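Local coordinates for protein ATP-dependent DNA helicase RecQ (PDB 3IUO) that probably couples ATP hydrolysis to 3'-5' unwinding of duplex DNA as a RecQ-family helicase, of which this chain is the C-terminal piece, at residues V23-Q28 and D36-S41; E48-V53 and S105-R110. One frame throughout, in Å; residues are numbered along the deposited sequence. Where two conformers were deposited one is given.

Contact 1. Residues V23-Q28 and D36-S41; sequences VSIVQQ and DDIAVS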
loop_
_atom_site.group_PDB
_atom_site.type_symbol
_atom_site.label_atom_id
_atom_site.label_comp_id
_atom_site.label_asym_id
_atom_site.label_seq_id
_atom_site.Cartn_x
_atom_site.Cartn_y
_atom_site.Cartn_z
ATOM N N VAL B 23 -10.585 18.094 -10.169
ATOM C CA VAL B 23 -9.883 18.902 -11.152
ATOM C C VAL B 23 -9.521 20.240 -10.497
ATOM O O VAL B 23 -8.392 20.725 -10.675
ATOM C CB VAL B 23 -10.712 19.090 -12.439
ATOM C CG1 VAL B 23 -10.149 20.254 -13.281
ATOM C CG2 VAL B 23 -10.740 17.792 -13.260
ATOM N N SER B 24 -10.477 20.821 -9.754
ATOM C CA SER B 24 -10.263 22.087 -9.046
ATOM C C SER B 24 -9.147 21.965 -8.017
ATOM O O SER B 24 -8.282 22.827 -7.926
ATOM C CB SER B 24 -11.550 22.551 -8.359
ATOM O OG SER B 24 -12.497 23.006 -9.305
ATOM N N ILE B 25 -9.153 20.871 -7.255
ATOM C CA ILE B 25 -8.116 20.651 -6.223
ATOM C C ILE B 25 -6.709 20.597 -6.838
ATOM O O ILE B 25 -5.755 21.181 -6.303
ATOM C CB ILE B 25 -8.417 19.392 -5.386
ATOM C CG1 ILE B 25 -9.625 19.681 -4.476
ATOM C CG2 ILE B 25 -7.236 19.017 -4.495
ATOM C CD1 ILE B 25 -10.268 18.423 -3.872
ATOM N N VAL B 26 -6.589 19.890 -7.953
ATOM C CA VAL B 26 -5.310 19.789 -8.660
ATOM C C VAL B 26 -4.852 21.177 -9.105
ATOM O O VAL B 26 -3.689 21.528 -8.963
ATOM C CB VAL B 26 -5.431 18.815 -9.845
ATOM C CG1 VAL B 26 -4.172 18.872 -10.718
ATOM C CG2 VAL B 26 -5.663 17.408 -9.331
ATOM N N GLN B 27 -5.791 21.973 -9.616
ATOM C CA GLN B 27 -5.449 23.322 -10.062
ATOM C C GLN B 27 -5.010 24.180 -8.882
ATOM O O GLN B 27 -4.036 24.937 -8.993
ATOM C CB GLN B 27 -6.630 23.953 -10.797
ATOM C CG GLN B 27 -6.917 23.288 -12.140
ATOM C CD GLN B 27 -8.172 23.820 -12.828
ATOM O OE1 GLN B 27 -9.073 24.376 -12.184
ATOM N NE2 GLN B 27 -8.246 23.627 -14.140
ATOM N N GLN B 28 -5.727 24.057 -7.758
ATOM C CA GLN B 28 -5.375 24.772 -6.527
ATOM C C GLN B 28 -3.973 24.405 -6.040
ATOM O O GLN B 28 -3.184 25.276 -5.661
ATOM C CB GLN B 28 -6.416 24.543 -5.426
ATOM C CG GLN B 28 -7.694 25.370 -5.631
ATOM C CD GLN B 28 -8.832 24.855 -4.776
ATOM O OE1 GLN B 28 -9.226 23.679 -4.870
ATOM N NE2 GLN B 28 -9.366 25.718 -3.936
ATOM N N ASP B 36 -5.036 23.333 3.797
ATOM C CA ASP B 36 -6.124 23.647 4.714
ATOM C C ASP B 36 -7.082 24.691 4.090
ATOM O O ASP B 36 -8.298 24.608 4.276
ATOM C CB ASP B 36 -5.614 24.021 6.124
ATOM C CG ASP B 36 -4.558 25.125 6.117
ATOM O OD1 ASP B 36 -3.860 25.341 5.096
ATOM O OD2 ASP B 36 -4.421 25.788 7.160
ATOM N N ASP B 37 -6.546 25.631 3.309
ATOM C CA ASP B 37 -7.388 26.574 2.563
ATOM C C ASP B 37 -8.176 25.892 1.446
ATOM O O ASP B 37 -9.345 26.220 1.210
ATOM C CB ASP B 37 -6.574 27.748 2.004
ATOM C CG ASP B 37 -6.045 28.669 3.089
ATOM O OD1 ASP B 37 -6.510 28.589 4.250
ATOM O OD2 ASP B 37 -5.157 29.489 2.768
ATOM N N ILE B 38 -7.553 24.927 0.774
ATOM C CA ILE B 38 -8.269 24.142 -0.217
ATOM C C ILE B 38 -9.459 23.406 0.445
ATOM O O ILE B 38 -10.566 23.431 -0.072
ATOM C CB ILE B 38 -7.321 23.127 -0.943
ATOM C CG1 ILE B 38 -6.233 23.866 -1.729
ATOM C CG2 ILE B 38 -8.114 22.226 -1.863
ATOM C CD1 ILE B 38 -5.206 22.938 -2.425
ATOM N N ALA B 39 -9.216 22.770 1.590
ATOM C CA ALA B 39 -10.271 22.081 2.346
ATOM C C ALA B 39 -11.462 23.001 2.566
ATOM O O ALA B 39 -12.586 22.671 2.181
ATOM C CB ALA B 39 -9.734 21.599 3.695
ATOM N N VAL B 40 -11.199 24.165 3.151
ATOM C CA VAL B 40 -12.281 25.094 3.501
ATOM C C VAL B 40 -13.056 25.545 2.265
ATOM O O VAL B 40 -14.288 25.585 2.293
ATOM C CB VAL B 40 -11.822 26.266 4.433
ATOM C CG1 VAL B 40 -11.109 25.724 5.674
ATOM C CG2 VAL B 40 -10.946 27.298 3.702
ATOM N N SER B 41 -12.338 25.797 1.166
ATOM C CA SER B 41 -12.959 26.213 -0.106
ATOM C C SER B 41 -13.925 25.182 -0.704
ATOM O O SER B 41 -14.799 25.536 -1.487
ATOM C CB SER B 41 -11.893 26.581 -1.143
ATOM O OG SER B 41 -11.335 25.430 -1.743
#

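Contact 2. Residues E48-V53 and S105-R110; sequences ELLSEV and SEEEIR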
loop_
_atom_site.group_PDB
_atom_site.type_symbol
_atom_site.label_atom_id
_atom_site.label_comp_id
_atom_site.label_asym_id
_atom_site.label_seq_id
_atom_site.Cartn_x
_atom_site.Cartn_y
_atom_site.Cartn_z
ATOM N N GLU B 48 -10.860 14.741 5.198
ATOM C CA GLU B 48 -11.614 14.543 3.965
ATOM C C GLU B 48 -10.831 15.074 2.768
ATOM O O GLU B 48 -10.842 14.456 1.708
ATOM C CB GLU B 48 -12.979 15.227 4.017
ATOM C CG GLU B 48 -13.999 14.576 4.957
ATOM C CD GLU B 48 -15.239 15.445 5.209
ATOM O OE1 GLU B 48 -15.180 16.687 5.057
ATOM O OE2 GLU B 48 -16.281 14.882 5.594
ATOM N N LEU B 49 -10.175 16.215 2.929
ATOM C CA LEU B 49 -9.323 16.714 1.835
ATOM C C LEU B 49 -8.195 15.720 1.528
ATOM O O LEU B 49 -7.932 15.406 0.363
ATOM C CB LEU B 49 -8.777 18.112 2.146
ATOM C CG LEU B 49 -7.845 18.629 1.044
ATOM C CD1 LEU B 49 -8.529 18.703 -0.327
ATOM C CD2 LEU B 49 -7.290 19.937 1.459
ATOM N N LEU B 50 -7.544 15.216 2.577
ATOM C CA LEU B 50 -6.497 14.226 2.404
ATOM C C LEU B 50 -6.990 13.033 1.605
ATOM O O LEU B 50 -6.259 12.531 0.736
ATOM C CB LEU B 50 -5.905 13.776 3.748
ATOM C CG LEU B 50 -5.079 14.812 4.526
ATOM C CD1 LEU B 50 -4.734 14.273 5.909
ATOM C CD2 LEU B 50 -3.821 15.225 3.785
ATOM N N SER B 51 -8.220 12.588 1.893
ATOM C CA SER B 51 -8.781 11.454 1.156
ATOM C C SER B 51 -8.931 11.763 -0.328
ATOM O O SER B 51 -8.651 10.917 -1.171
ATOM C CB SER B 51 -10.085 11.003 1.760
ATOM O OG SER B 51 -9.874 10.503 3.068
ATOM N N GLU B 52 -9.371 12.977 -0.645
ATOM C CA GLU B 52 -9.481 13.368 -2.059
ATOM C C GLU B 52 -8.124 13.473 -2.755
ATOM O O GLU B 52 -7.966 13.020 -3.894
ATOM C CB GLU B 52 -10.200 14.707 -2.202
ATOM C CG GLU B 52 -11.599 14.720 -1.616
ATOM C CD GLU B 52 -12.608 13.889 -2.390
ATOM O OE1 GLU B 52 -12.352 13.537 -3.561
ATOM O OE2 GLU B 52 -13.694 13.616 -1.830
ATOM N N VAL B 53 -7.141 14.034 -2.062
ATOM C CA VAL B 53 -5.771 14.148 -2.625
ATOM C C VAL B 53 -5.189 12.727 -2.814
ATOM O O VAL B 53 -4.552 12.450 -3.818
ATOM C CB VAL B 53 -4.882 15.015 -1.734
ATOM C CG1 VAL B 53 -3.447 14.960 -2.212
ATOM C CG2 VAL B 53 -5.406 16.450 -1.714
ATOM N N SER B 105 1.748 11.813 13.840
ATOM C CA SER B 105 0.305 11.751 13.693
ATOM C C SER B 105 -0.093 11.114 12.364
ATOM O O SER B 105 0.689 11.069 11.402
ATOM C CB SER B 105 -0.307 13.148 13.802
ATOM O OG SER B 105 -0.009 13.945 12.655
ATOM N N GLU B 106 -1.332 10.650 12.315
ATOM C CA GLU B 106 -1.894 10.124 11.072
ATOM C C GLU B 106 -1.828 11.177 9.961
ATOM O O GLU B 106 -1.463 10.856 8.827
ATOM C CB GLU B 106 -3.333 9.688 11.288
ATOM C CG GLU B 106 -3.924 8.939 10.087
ATOM C CD GLU B 106 -5.305 8.360 10.373
ATOM O OE1 GLU B 106 -6.123 8.262 9.433
ATOM O OE2 GLU B 106 -5.573 8.000 11.536
ATOM N N GLU B 107 -2.164 12.425 10.275
ATOM C CA GLU B 107 -2.083 13.483 9.264
ATOM C C GLU B 107 -0.674 13.738 8.730
ATOM O O GLU B 107 -0.493 13.940 7.508
ATOM C CB GLU B 107 -2.735 14.771 9.747
ATOM C CG GLU B 107 -4.236 14.623 9.804
ATOM C CD GLU B 107 -4.938 15.842 10.328
ATOM O OE1 GLU B 107 -4.298 16.909 10.415
ATOM O OE2 GLU B 107 -6.149 15.728 10.630
ATOM N N GLU B 108 0.319 13.732 9.614
ATOM C CA GLU B 108 1.699 13.914 9.145
ATOM C C GLU B 108 2.096 12.794 8.197
ATOM O O GLU B 108 2.675 13.051 7.139
ATOM C CB GLU B 108 2.666 13.927 10.312
ATOM C CG GLU B 108 2.686 15.210 11.086
ATOM C CD GLU B 108 3.598 15.098 12.300
ATOM O OE1 GLU B 108 3.326 14.252 13.198
ATOM O OE2 GLU B 108 4.591 15.851 12.356
ATOM N N ILE B 109 1.750 11.566 8.582
ATOM C CA ILE B 109 2.118 10.374 7.835
ATOM C C ILE B 109 1.388 10.360 6.499
ATOM O O ILE B 109 2.016 10.074 5.463
ATOM C CB ILE B 109 1.838 9.083 8.634
ATOM C CG1 ILE B 109 2.787 8.993 9.834
ATOM C CG2 ILE B 109 2.014 7.865 7.724
ATOM C CD1 ILE B 109 2.392 7.918 10.835
ATOM N N ARG B 110 0.089 10.686 6.512
ATOM C CA ARG B 110 -0.660 10.779 5.259
ATOM C C ARG B 110 -0.082 11.810 4.278
ATOM O O ARG B 110 0.008 11.537 3.074
ATOM C CB ARG B 110 -2.144 11.060 5.495
ATOM C CG ARG B 110 -2.824 9.879 6.127
ATOM C CD ARG B 110 -4.250 10.221 6.507
ATOM N NE ARG B 110 -5.130 10.230 5.336
ATOM C CZ ARG B 110 -6.407 10.584 5.365
ATOM N NH1 ARG B 110 -6.960 11.024 6.491
ATOM N NH2 ARG B 110 -7.148 10.510 4.273
#

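Contact 1. Residues V23-Q28 and D36-S41
Ile38 meets Ile25 and Gln28 where two short helical segments of the helix-turn-helix domain run nearly antiparallel, their axes 150° apart and 10.7 Å from each other at the closest. Along 36-41 the contact begins with Ile38, which faces helix 23-28 and touches it through two separate branches. The first is CG2: a chi1 of -63° sets this methyl opposite the backbone N, and from there it rests on Ile25, Ile38 CG2 to Ile25 CG1 being 3.9 Å, where the two side chains cross obliquely. The longer branch, extended to its tip, runs antiparallel to the Gln28 side chain and lays Ile38 CD1 3.6 Å from Gln28 CB, so the glutamine serves here by its aliphatic root. One helical turn later Ser41 closes the contact at its more exposed border. Its chi1 of 79° sets the hydroxyl between its own backbone N and carbonyl carbon, and from there Ser41 OG turns back to bond Ile38 O at 2.7 Å, a link within the helix. The amide end of Gln28 lies close by, Gln28 CD standing 4.0 Å from Ser41 OG, though which way round that amide sits is doubtful. Val33 in the intervening turn also packs on Ile38, while His42 touches Ile25. The chemistry therefore grades from a buried isoleucine pair to a polar margin: helices 15-30 and 35-41 of the helix-turn-helix domain are joined here mainly by apolar packing, and the exposed serine hydroxyl gives its hydrogen to a carbonyl of its own helix.

Contact 2. Residues E48-V53 and S105-R110
Leu50 and Arg110 bring helices 48-53 and 106-110 nearest, their CA atoms 7.4 Å apart, and the two short axes run almost in the same direction, at 20°. Both side chains point across the gap, and the meeting is of a hydrocarbon with a flat cation. Leu50 CB sits over the centre of the Arg110 guanidinium, 3.5 Å above its plane, while Leu50 CD1 lies over the same face, toward the NE and NH1 side, and reaches on to Glu107, whose CG is 3.9 Å from that methyl. The arginine gets there by leaving its helix extended and then bending at chi3 (77°), which turns the guanidinium so that one face meets the leucine and one edge meets the next residue. At that edge Arg110 NH2 donates to Ser51 OG at 3.0 Å, close to the guanidinium plane, although the bond is bent, with an angle of 137° at the hydrogen. Ser51 OG is also bonded to Pro47 O, so the hydroxyl ties the arginine to the backbone of helix 46-58. The stronger polar partner of Arg110 is Glu54, which forms a salt bridge with NE; between them, Glu54 and Ser51 hold the flat group at two points and probably fix its rotation. The arginine's helix starts in a capping box: Ser105 OG accepts from Glu108 N at 3.1 Å, and Ser105 N donates to Glu108 OE1 at 3.0 Å. Among the neighbours, helix 46-58 also packs on helix 106-121 through Leu50 with Leu111 and Ile114 and through Val53 with Ile114, while Leu49 and Glu52 meet helix 15-30 and Ile109 packs against helix 93-100.

How the contacts relate
The two contacts follow one another along the chain, their centres 14 Å apart, and helix 46-58 is what connects them. Leu49, next to the Leu50 of contact 2, turns to contact 1 instead: Leu49 CD1 lies 3.9 Å from Ile38 CG2, and Leu49 CD2 is 3.4 Å from Ala39 N. Ile25 CD1 also packs against Leu49 CD1, at 4.0 Å. One helix thus packs on helices 15-30 and 35-41 through residues that include Leu49 and Glu52, and on helix 106-121 through others that include Leu50, Ser51 and Val53. The pair illustrates how a helix-turn-helix unit is tied to a following helical bundle.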